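Local coordinates for protein BtGH115A (Bacteroides thetaiotaomicron, PDB 5BY3) that acts as a family GH115 4-O-methyl-alpha-glucuronidase with specificity for decorated arabinogalactans, at residues Phe146-Ser149 and Gly150-Glu154; Thr476-Ala479 and Lys480-Ser484; Leu558-Tyr561 and Pro562-Ala566; Tyr593-Ile596 and Ala597-Gln601. All blocks are in the same frame, centred on the assembly; numbering follows the deposited sequence.

The four contacts follow one another along the chain, and each is local. Contact 1 stands apart: it is the turn leading from strand 145-148, paired with strand 20-23, to strand 155-156 at the edge of the N-terminal mixed sheet, its centre 30 to 48 Å from the others. Contacts 2, 3 and 4 lie on helices 476-495, 552-580 and 587-603, which come after the last strand of the eight-stranded parallel TIM-type barrel. Contacts 2 and 3 (centres 15 Å apart) meet through I482 and V559; contacts 3 and 4 (11 Å) meet through Y561 and L599 among others. Helix 552-580 thus lies between the other two, touching both, and the side chain of Y561 is about 10 Å from the bound nickel ion.

Contact 1 of 4, residues Phe146-Ser149 and Gly150-Glu154; sequences FRLS and GKFRE
F152 sets its ring against the isobutyl end of L148, four residues back, across a tight turn. Starting at its CB, the side chain first brushes the carbonyl of S149, with F152 CB 3.4 Å from S149 O. With CG anti to the backbone N (chi1 172°), the ring then swings back over L148. F152 CG sits 4.2 Å from L148 CD2, F152 CD2 and CE2 lie 4.1 Å from the same L148 CD2, and F152 CZ, at the tip, is still under it at 4.3 Å. This methyl thus lies over the whole ring, 4.0 Å from L148 CD2 to the F152 ring centroid and 7° off the normal, a CH-pi contact. L148 CD1 lies beside the CD1 and CE1 side of the ring, 3.8 Å from F152 CD1. The backbone closes the turn: F152 N donates to S149 O over 3.2 Å, coming from well above the carbonyl plane. Elsewhere G150 N is bonded to D19 OD1, and the F152 side chain also touches L98 of strand 96-100. A serine in place of F152 would probably leave the methyls of L148 without their aromatic cover and open a gap beside L98. The arrangement is a type I beta turn, S149 to F152, with the residue just before it, L148, packed on its last residue; it turns the chain from strand 145-148 towards edge strand 155-156 of the N-terminal sheet.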
loop_
_atom_site.group_PDB
_atom_site.type_symbol
_atom_site.label_atom_id
_atom_site.label_comp_id
_atom_site.label_asym_id
_atom_site.label_seq_id
_atom_site.Cartn_x
_atom_site.Cartn_y
_atom_site.Cartn_z
ATOM N N PHE A 146 -31.376 -5.476 14.078
ATOM C CA PHE A 146 -30.831 -4.496 13.175
ATOM C C PHE A 146 -31.962 -3.612 12.663
ATOM O O PHE A 146 -32.899 -4.117 12.049
ATOM C CB PHE A 146 -30.117 -5.169 12.015
ATOM C CG PHE A 146 -29.604 -4.202 11.000
ATOM C CD1 PHE A 146 -28.585 -3.301 11.330
ATOM C CD2 PHE A 146 -30.146 -4.171 9.716
ATOM C CE1 PHE A 146 -28.112 -2.385 10.386
ATOM C CE2 PHE A 146 -29.679 -3.264 8.785
ATOM C CZ PHE A 146 -28.666 -2.370 9.121
ATOM N N ARG A 147 -31.818 -2.299 12.883
ATOM C CA ARG A 147 -32.877 -1.295 12.705
ATOM C C ARG A 147 -32.337 -0.053 12.015
ATOM O O ARG A 147 -31.539 0.684 12.597
ATOM C CB ARG A 147 -33.409 -0.895 14.076
ATOM C CG ARG A 147 -34.680 -0.074 14.057
ATOM C CD ARG A 147 -34.506 1.180 14.898
ATOM N NE ARG A 147 -34.100 0.905 16.291
ATOM C CZ ARG A 147 -33.328 1.713 17.028
ATOM N NH1 ARG A 147 -32.849 2.840 16.503
ATOM N NH2 ARG A 147 -33.025 1.395 18.288
ATOM N N LEU A 148 -32.774 0.157 10.775
ATOM C CA LEU A 148 -32.537 1.387 10.020
ATOM C C LEU A 148 -33.809 2.244 9.873
ATOM O O LEU A 148 -34.911 1.725 9.602
ATOM C CB LEU A 148 -32.028 1.066 8.606
ATOM C CG LEU A 148 -30.643 0.497 8.263
ATOM C CD1 LEU A 148 -30.572 0.381 6.749
ATOM C CD2 LEU A 148 -29.472 1.325 8.776
ATOM N N SER A 149 -33.633 3.560 9.992
ATOM C CA SER A 149 -34.732 4.530 9.912
ATOM C C SER A 149 -35.460 4.520 8.585
ATOM O O SER A 149 -34.845 4.225 7.549
ATOM C CB SER A 149 -34.201 5.929 10.145
ATOM O OG SER A 149 -34.390 6.241 11.495
ATOM N N GLY A 150 -36.754 4.867 8.626
ATOM C CA GLY A 150 -37.529 5.132 7.411
ATOM C C GLY A 150 -36.943 6.314 6.639
ATOM O O GLY A 150 -37.150 6.433 5.442
ATOM N N LYS A 151 -36.205 7.175 7.335
ATOM C CA LYS A 151 -35.538 8.320 6.735
ATOM C C LYS A 151 -34.096 8.082 6.287
ATOM O O LYS A 151 -33.518 8.965 5.651
ATOM C CB LYS A 151 -35.570 9.500 7.710
ATOM C CG LYS A 151 -36.631 10.545 7.384
ATOM C CD LYS A 151 -36.829 11.543 8.524
ATOM C CE LYS A 151 -38.063 11.210 9.354
ATOM N NZ LYS A 151 -37.919 9.926 10.100
ATOM N N PHE A 152 -33.511 6.927 6.631
ATOM C CA PHE A 152 -32.106 6.596 6.286
ATOM C C PHE A 152 -31.920 6.492 4.767
ATOM O O PHE A 152 -32.703 5.796 4.118
ATOM C CB PHE A 152 -31.667 5.282 6.978
ATOM C CG PHE A 152 -30.316 4.764 6.528
ATOM C CD1 PHE A 152 -30.202 3.952 5.389
ATOM C CD2 PHE A 152 -29.155 5.091 7.239
ATOM C CE1 PHE A 152 -28.959 3.491 4.964
ATOM C CE2 PHE A 152 -27.905 4.628 6.821
ATOM C CZ PHE A 152 -27.805 3.831 5.678
ATOM N N ARG A 153 -30.874 7.132 4.215
ATOM C CA ARG A 153 -30.812 7.358 2.753
ATOM C C ARG A 153 -29.468 7.268 1.953
ATOM O O ARG A 153 -29.509 7.348 0.717
ATOM C CB ARG A 153 -31.621 8.641 2.370
ATOM C CG ARG A 153 -32.065 8.754 0.904
ATOM C CD ARG A 153 -33.436 9.391 0.758
ATOM N NE ARG A 153 -34.511 8.434 1.061
ATOM C CZ ARG A 153 -35.508 8.090 0.239
ATOM N NH1 ARG A 153 -35.621 8.624 -0.977
ATOM N NH2 ARG A 153 -36.408 7.203 0.651
ATOM N N GLU A 154 -28.316 7.112 2.605
ATOM C CA GLU A 154 -27.006 6.863 1.917
ATOM C C GLU A 154 -26.890 6.735 0.372
ATOM O O GLU A 154 -27.584 5.945 -0.272
ATOM C CB GLU A 154 -26.320 5.630 2.537
ATOM C CG GLU A 154 -24.786 5.654 2.512
ATOM C CD GLU A 154 -24.136 6.682 3.460
ATOM O OE1 GLU A 154 -24.800 7.249 4.370
ATOM O OE2 GLU A 154 -22.921 6.913 3.302
#

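Contact 2 of 4, residues Thr476-Ala479 and Lys480-Ser484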
loop_
_atom_site.group_PDB
_atom_site.type_symbol
_atom_site.label_atom_id
_atom_site.label_comp_id
_atom_site.label_asym_id
_atom_site.label_seq_id
_atom_site.Cartn_x
_atom_site.Cartn_y
_atom_site.Cartn_z
ATOM N N THR A 476 -13.241 -0.648 22.009
ATOM C CA THR A 476 -12.954 0.709 22.472
ATOM C C THR A 476 -11.909 0.763 23.604
ATOM O O THR A 476 -11.021 1.628 23.599
ATOM C CB THR A 476 -14.260 1.385 22.888
ATOM O OG1 THR A 476 -15.047 1.578 21.705
ATOM C CG2 THR A 476 -13.995 2.729 23.532
ATOM N N SER A 477 -11.992 -0.182 24.547
ATOM C CA SER A 477 -11.150 -0.118 25.743
ATOM C C SER A 477 -9.695 -0.529 25.450
ATOM O O SER A 477 -8.760 -0.001 26.063
ATOM C CB SER A 477 -11.830 -0.816 26.976
ATOM O OG SER A 477 -11.354 -2.127 27.322
ATOM N N CYS A 478 -9.523 -1.449 24.501
ATOM C CA CYS A 478 -8.219 -1.914 24.033
ATOM C C CYS A 478 -7.586 -0.818 23.200
ATOM O O CYS A 478 -6.432 -0.469 23.402
ATOM C CB CYS A 478 -8.386 -3.169 23.190
ATOM S SG CYS A 478 -6.830 -3.947 22.664
ATOM N N ALA A 479 -8.379 -0.238 22.304
ATOM C CA ALA A 479 -7.935 0.818 21.408
ATOM C C ALA A 479 -7.568 2.111 22.128
ATOM O O ALA A 479 -6.918 2.987 21.561
ATOM C CB ALA A 479 -9.008 1.085 20.381
ATOM N N LYS A 480 -7.991 2.226 23.377
ATOM C CA LYS A 480 -7.683 3.390 24.187
ATOM C C LYS A 480 -6.226 3.306 24.607
ATOM O O LYS A 480 -5.538 4.321 24.741
ATOM C CB LYS A 480 -8.598 3.441 25.422
ATOM C CG LYS A 480 -8.915 4.845 25.953
ATOM C CD LYS A 480 -9.582 4.714 27.322
ATOM C CE LYS A 480 -9.180 5.805 28.314
ATOM N NZ LYS A 480 -10.317 6.717 28.641
ATOM N N THR A 481 -5.757 2.090 24.807
ATOM C CA THR A 481 -4.377 1.933 25.226
ATOM C C THR A 481 -3.494 1.771 23.962
ATOM O O THR A 481 -2.354 2.249 23.918
ATOM C CB THR A 481 -4.192 0.821 26.315
ATOM O OG1 THR A 481 -3.503 -0.311 25.786
ATOM C CG2 THR A 481 -5.558 0.347 26.951
ATOM N N ILE A 482 -4.061 1.166 22.921
ATOM C CA ILE A 482 -3.292 0.688 21.782
ATOM C C ILE A 482 -3.014 1.735 20.683
ATOM O O ILE A 482 -2.007 1.633 19.996
ATOM C CB ILE A 482 -3.916 -0.635 21.239
ATOM C CG1 ILE A 482 -3.626 -1.804 22.192
ATOM C CG2 ILE A 482 -3.453 -0.992 19.838
ATOM C CD1 ILE A 482 -2.287 -1.770 22.919
ATOM N N LEU A 483 -3.891 2.729 20.536
ATOM C CA LEU A 483 -3.749 3.770 19.519
ATOM C C LEU A 483 -2.373 4.417 19.529
ATOM O O LEU A 483 -1.769 4.568 18.475
ATOM C CB LEU A 483 -4.867 4.849 19.598
ATOM C CG LEU A 483 -4.709 6.199 18.846
ATOM C CD1 LEU A 483 -4.548 6.069 17.335
ATOM C CD2 LEU A 483 -5.888 7.076 19.127
ATOM N N SER A 484 -1.912 4.823 20.707
ATOM C CA SER A 484 -0.604 5.474 20.836
ATOM C C SER A 484 0.536 4.485 20.585
ATOM O O SER A 484 1.573 4.865 20.079
ATOM C CB SER A 484 -0.440 6.151 22.208
ATOM O OG SER A 484 -0.246 5.179 23.229
#
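C478 lays its thiol alongside I482, one helical turn further on, with C478 SG 3.9 Å from I482 CG1. The cysteine sulfur is anti to its own backbone nitrogen (chi1 -175°), while the isoleucine turns CG1 back over the preceding turn, where it also lies 3.3 Å from C478 O. That carbonyl therefore has the isoleucine's aliphatic branch beside it as well as two N-H donors. I482 N reaches C478 O at 2.9 Å in the carbonyl plane, and T481 N reaches the same C478 O at 3.0 Å from above the plane; both bonds are bent at the hydrogen. T481 adds its methyl, CG2, against S477 O at 3.3 Å. One residue on, L483 N bonds to A479 O over 3.2 Å, and L483 CB rests close to that oxygen. The two apolar flanks have different covers: C478 and I482 face Y555 of helix 552-580, whereas A479 and L483 lean on helix 462-473 through L470 and L466. T481 and I482 also meet A543 of helix 523-543. K480 takes its bent chain away from the contact on the exposed side, where S477 also lies. A carbonyl shared by the third and fourth amides after it combines a 3-10 step with an alpha-helical one, and here this occurs in the first turns of helix 476-495, which packs against helices 462-473, 523-543 and 552-580.

Contact 3 of 4, residues Leu558-Tyr561 and Pro562-Ala566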
loop_
_atom_site.group_PDB
_atom_site.type_symbol
_atom_site.label_atom_id
_atom_site.label_comp_id
_atom_site.label_asym_id
_atom_site.label_seq_id
_atom_site.Cartn_x
_atom_site.Cartn_y
_atom_site.Cartn_z
ATOM N N LEU A 558 -2.770 -8.461 14.459
ATOM C CA LEU A 558 -2.784 -7.034 14.106
ATOM C C LEU A 558 -2.009 -6.117 15.047
ATOM O O LEU A 558 -1.547 -5.060 14.634
ATOM C CB LEU A 558 -4.228 -6.558 13.959
ATOM C CG LEU A 558 -5.082 -7.405 12.968
ATOM C CD1 LEU A 558 -6.557 -7.125 13.135
ATOM C CD2 LEU A 558 -4.703 -7.200 11.520
ATOM N N VAL A 559 -1.855 -6.512 16.302
ATOM C CA VAL A 559 -1.132 -5.702 17.284
ATOM C C VAL A 559 0.078 -6.443 17.847
ATOM O O VAL A 559 1.193 -5.977 17.700
ATOM C CB VAL A 559 -2.071 -5.175 18.422
ATOM C CG1 VAL A 559 -1.335 -4.242 19.348
ATOM C CG2 VAL A 559 -3.234 -4.396 17.850
ATOM N N LYS A 560 -0.138 -7.597 18.469
ATOM C CA LYS A 560 0.909 -8.240 19.270
ATOM C C LYS A 560 2.073 -8.736 18.403
ATOM O O LYS A 560 3.214 -8.401 18.690
ATOM C CB LYS A 560 0.320 -9.351 20.159
ATOM C CG LYS A 560 1.214 -9.813 21.301
ATOM C CD LYS A 560 0.422 -10.556 22.365
ATOM C CE LYS A 560 1.281 -10.897 23.574
ATOM N NZ LYS A 560 1.884 -12.248 23.443
ATOM N N TYR A 561 1.808 -9.494 17.341
ATOM C CA TYR A 561 2.921 -9.939 16.477
ATOM C C TYR A 561 3.753 -8.785 15.905
ATOM O O TYR A 561 4.965 -8.838 16.088
ATOM C CB TYR A 561 2.515 -10.936 15.366
ATOM C CG TYR A 561 3.730 -11.515 14.617
ATOM C CD1 TYR A 561 4.460 -12.605 15.145
ATOM C CD2 TYR A 561 4.178 -10.952 13.413
ATOM C CE1 TYR A 561 5.571 -13.111 14.489
ATOM C CE2 TYR A 561 5.270 -11.454 12.765
ATOM C CZ TYR A 561 5.967 -12.534 13.301
ATOM O OH TYR A 561 7.081 -13.020 12.650
ATOM N N PRO A 562 3.134 -7.751 15.234
ATOM C CA PRO A 562 4.041 -6.712 14.666
ATOM C C PRO A 562 4.768 -5.857 15.678
ATOM O O PRO A 562 5.957 -5.611 15.508
ATOM C CB PRO A 562 3.138 -5.858 13.754
ATOM C CG PRO A 562 1.732 -6.161 14.173
ATOM C CD PRO A 562 1.729 -7.533 14.823
ATOM N N VAL A 563 4.108 -5.416 16.739
ATOM C CA VAL A 563 4.819 -4.631 17.778
ATOM C C VAL A 563 5.933 -5.441 18.463
ATOM O O VAL A 563 7.048 -4.928 18.652
ATOM C CB VAL A 563 3.889 -3.936 18.833
ATOM C CG1 VAL A 563 4.713 -3.370 20.000
ATOM C CG2 VAL A 563 3.113 -2.786 18.206
ATOM N N GLN A 564 5.652 -6.693 18.818
ATOM C CA GLN A 564 6.639 -7.458 19.555
ATOM C C GLN A 564 7.701 -8.023 18.630
ATOM O O GLN A 564 8.875 -8.155 19.018
ATOM C CB GLN A 564 5.988 -8.516 20.434
ATOM C CG GLN A 564 5.183 -7.945 21.615
ATOM C CD GLN A 564 4.770 -9.011 22.645
ATOM O OE1 GLN A 564 4.412 -10.148 22.318
ATOM N NE2 GLN A 564 4.813 -8.626 23.901
ATOM N N ALA A 565 7.315 -8.315 17.393
ATOM C CA ALA A 565 8.301 -8.726 16.356
ATOM C C ALA A 565 9.306 -7.622 16.134
ATOM O O ALA A 565 10.512 -7.818 16.239
ATOM C CB ALA A 565 7.600 -9.075 15.056
ATOM N N ALA A 566 8.781 -6.425 15.924
ATOM C CA ALA A 566 9.600 -5.238 15.752
ATOM C C ALA A 566 10.528 -4.947 16.940
ATOM O O ALA A 566 11.705 -4.578 16.744
ATOM C CB ALA A 566 8.699 -4.050 15.435
#
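The ring of Y561 carries the methyl of A565 over one face, A565 CB lying 4.2 Å from the Y561 ring centroid and displaced towards its rim. The model crowds that methyl against the carbonyl of Y561, which makes the fine geometry doubtful. Beyond these segments Y603 meets the same ring edge-to-face, and the hydroxyl of the buried Y561 is bonded to T600 OG1 and W405 NE1. The second flat group, the amide of Q564, turns its oxygen to the chain of K560: Q564 OE1 lies 3.4 Å from K560 CG and 3.5 Å from K560 CE. The lysine runs extended as far as CE and bends only at its last torsion (chi4 -92°), which curls NZ round beside that oxygen. Q564 NE2 is held elsewhere, by E541 OE1 and S537 OG, and K560 NZ has a long, weak ion pair with the same E541. Cutting K560 back to an alanine is likely to leave a gap beside the Q564 amide and to remove the distant positive charge that faces E541 only weakly. P562 has no N-H to offer, and its ring instead presses on the preceding turn, with P562 CD 3.3 Å from V559 O; the helix is kinked here, after a wider pi-type turn at 558-560. Regular bonding resumes with V563 N to V559 O at 3.1 Å and Q564 N to K560 O at 3.0 Å. Helix 552-580 thus lies between neighbours: V559 and V563 meet V540 of helix 523-543, P562 meets H489 of helix 476-495, and Y561 faces helix 587-603.

Contact 4 of 4, residues Tyr593-Ile596 and Ala597-Gln601; sequences YDSI and AALTQ
T600 points its hydroxyl back along the helix at I596, while L599, one residue earlier, leans over S595, so two neighbouring side chains each reach back one turn. The T600 hydroxyl lies beside its own backbone nitrogen (chi1 -50°), and from there T600 OG1 donates to I596 O over 2.7 Å. T600 N grips the same I596 O at 2.9 Å, and the two donors come from opposite faces of the carbonyl plane. L599 folds over its partner with CG 3.4 Å from S595 O, and its CD1 approaches the serine hydroxyl, 4.1 Å from L599 CD1 to S595 OG. This is a regular alpha-helix of i to i+4 bonds, with a threonine hydroxyl doubling up on one of its carbonyls; helix 587-603 runs roughly antiparallel to helix 552-580, the one before it in the chain. A597 N, A598 N and L599 N take the oxygens of Y593, D594 and S595 in turn, all nearly straight, the shortest 2.8 Å from L599 N to S595 O. A597 CB lies 3.1 Å from D594 O. I596 faces the interior, touching W405 and F617, and L599 meets Q564 of helix 552-580. At the start of the segment Y593 keeps its ring edge towards D594 OD1, in the ring plane; that carboxylate forms a salt bridge with R627, and the Y593 hydroxyl is hydrogen-bonded to K618 NZ.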
loop_
_atom_site.group_PDB
_atom_site.type_symbol
_atom_site.label_atom_id
_atom_site.label_comp_id
_atom_site.label_asym_id
_atom_site.label_seq_id
_atom_site.Cartn_x
_atom_site.Cartn_y
_atom_site.Cartn_z
ATOM N N TYR A 593 16.534 -12.918 19.203
ATOM C CA TYR A 593 16.352 -13.797 18.059
ATOM C C TYR A 593 15.361 -14.916 18.423
ATOM O O TYR A 593 14.384 -15.116 17.699
ATOM C CB TYR A 593 17.700 -14.382 17.569
ATOM C CG TYR A 593 17.541 -15.357 16.411
ATOM C CD1 TYR A 593 17.249 -16.727 16.644
ATOM C CD2 TYR A 593 17.673 -14.926 15.087
ATOM C CE1 TYR A 593 17.074 -17.623 15.594
ATOM C CE2 TYR A 593 17.520 -15.810 14.023
ATOM C CZ TYR A 593 17.218 -17.155 14.279
ATOM O OH TYR A 593 17.047 -18.031 13.229
ATOM N N ASP A 594 15.586 -15.619 19.542
ATOM C CA ASP A 594 14.754 -16.784 19.899
ATOM C C ASP A 594 13.317 -16.345 20.076
ATOM O O ASP A 594 12.376 -17.048 19.681
ATOM C CB ASP A 594 15.278 -17.538 21.142
ATOM C CG ASP A 594 16.574 -18.316 20.865
ATOM O OD1 ASP A 594 16.777 -18.739 19.692
ATOM O OD2 ASP A 594 17.395 -18.486 21.823
ATOM N N SER A 595 13.159 -15.137 20.590
ATOM C CA SER A 595 11.819 -14.621 20.838
ATOM C C SER A 595 10.981 -14.380 19.537
ATOM O O SER A 595 9.796 -14.747 19.480
ATOM C CB SER A 595 11.895 -13.406 21.763
ATOM O OG SER A 595 10.606 -12.862 21.921
ATOM N N ILE A 596 11.623 -13.835 18.497
ATOM C CA ILE A 596 11.041 -13.669 17.141
ATOM C C ILE A 596 10.552 -15.029 16.626
ATOM O O ILE A 596 9.451 -15.138 16.120
ATOM C CB ILE A 596 12.085 -13.068 16.149
ATOM C CG1 ILE A 596 12.566 -11.703 16.606
ATOM C CG2 ILE A 596 11.510 -12.927 14.757
ATOM C CD1 ILE A 596 13.960 -11.329 16.105
ATOM N N ALA A 597 11.403 -16.056 16.774
ATOM C CA ALA A 597 11.086 -17.447 16.442
ATOM C C ALA A 597 9.791 -17.890 17.090
ATOM O O ALA A 597 8.870 -18.341 16.400
ATOM C CB ALA A 597 12.218 -18.345 16.909
ATOM N N ALA A 598 9.739 -17.733 18.421
ATOM C CA ALA A 598 8.586 -18.089 19.252
ATOM C C ALA A 598 7.327 -17.356 18.797
ATOM O O ALA A 598 6.294 -17.997 18.576
ATOM C CB ALA A 598 8.877 -17.835 20.738
ATOM N N LEU A 599 7.428 -16.028 18.628
ATOM C CA LEU A 599 6.322 -15.227 18.091
ATOM C C LEU A 599 5.852 -15.761 16.713
ATOM O O LEU A 599 4.658 -15.823 16.462
ATOM C CB LEU A 599 6.715 -13.746 18.028
ATOM C CG LEU A 599 6.886 -13.064 19.403
ATOM C CD1 LEU A 599 7.617 -11.732 19.328
ATOM C CD2 LEU A 599 5.553 -12.830 20.039
ATOM N N THR A 600 6.785 -16.205 15.862
ATOM C CA THR A 600 6.439 -16.685 14.530
ATOM C C THR A 600 5.790 -18.080 14.576
ATOM O O THR A 600 4.880 -18.383 13.743
ATOM C CB THR A 600 7.669 -16.664 13.608
ATOM O OG1 THR A 600 8.270 -15.386 13.709
ATOM C CG2 THR A 600 7.308 -16.950 12.142
ATOM N N GLN A 601 6.245 -18.911 15.525
ATOM C CA GLN A 601 5.596 -20.213 15.789
ATOM C C GLN A 601 4.159 -20.019 16.229
ATOM O O GLN A 601 3.267 -20.750 15.799
ATOM C CB GLN A 601 6.327 -21.029 16.865
ATOM C CG GLN A 601 7.540 -21.833 16.404
ATOM C CD GLN A 601 7.190 -23.170 15.748
ATOM O OE1 GLN A 601 6.134 -23.330 15.111
ATOM N NE2 GLN A 601 8.100 -24.141 15.888
#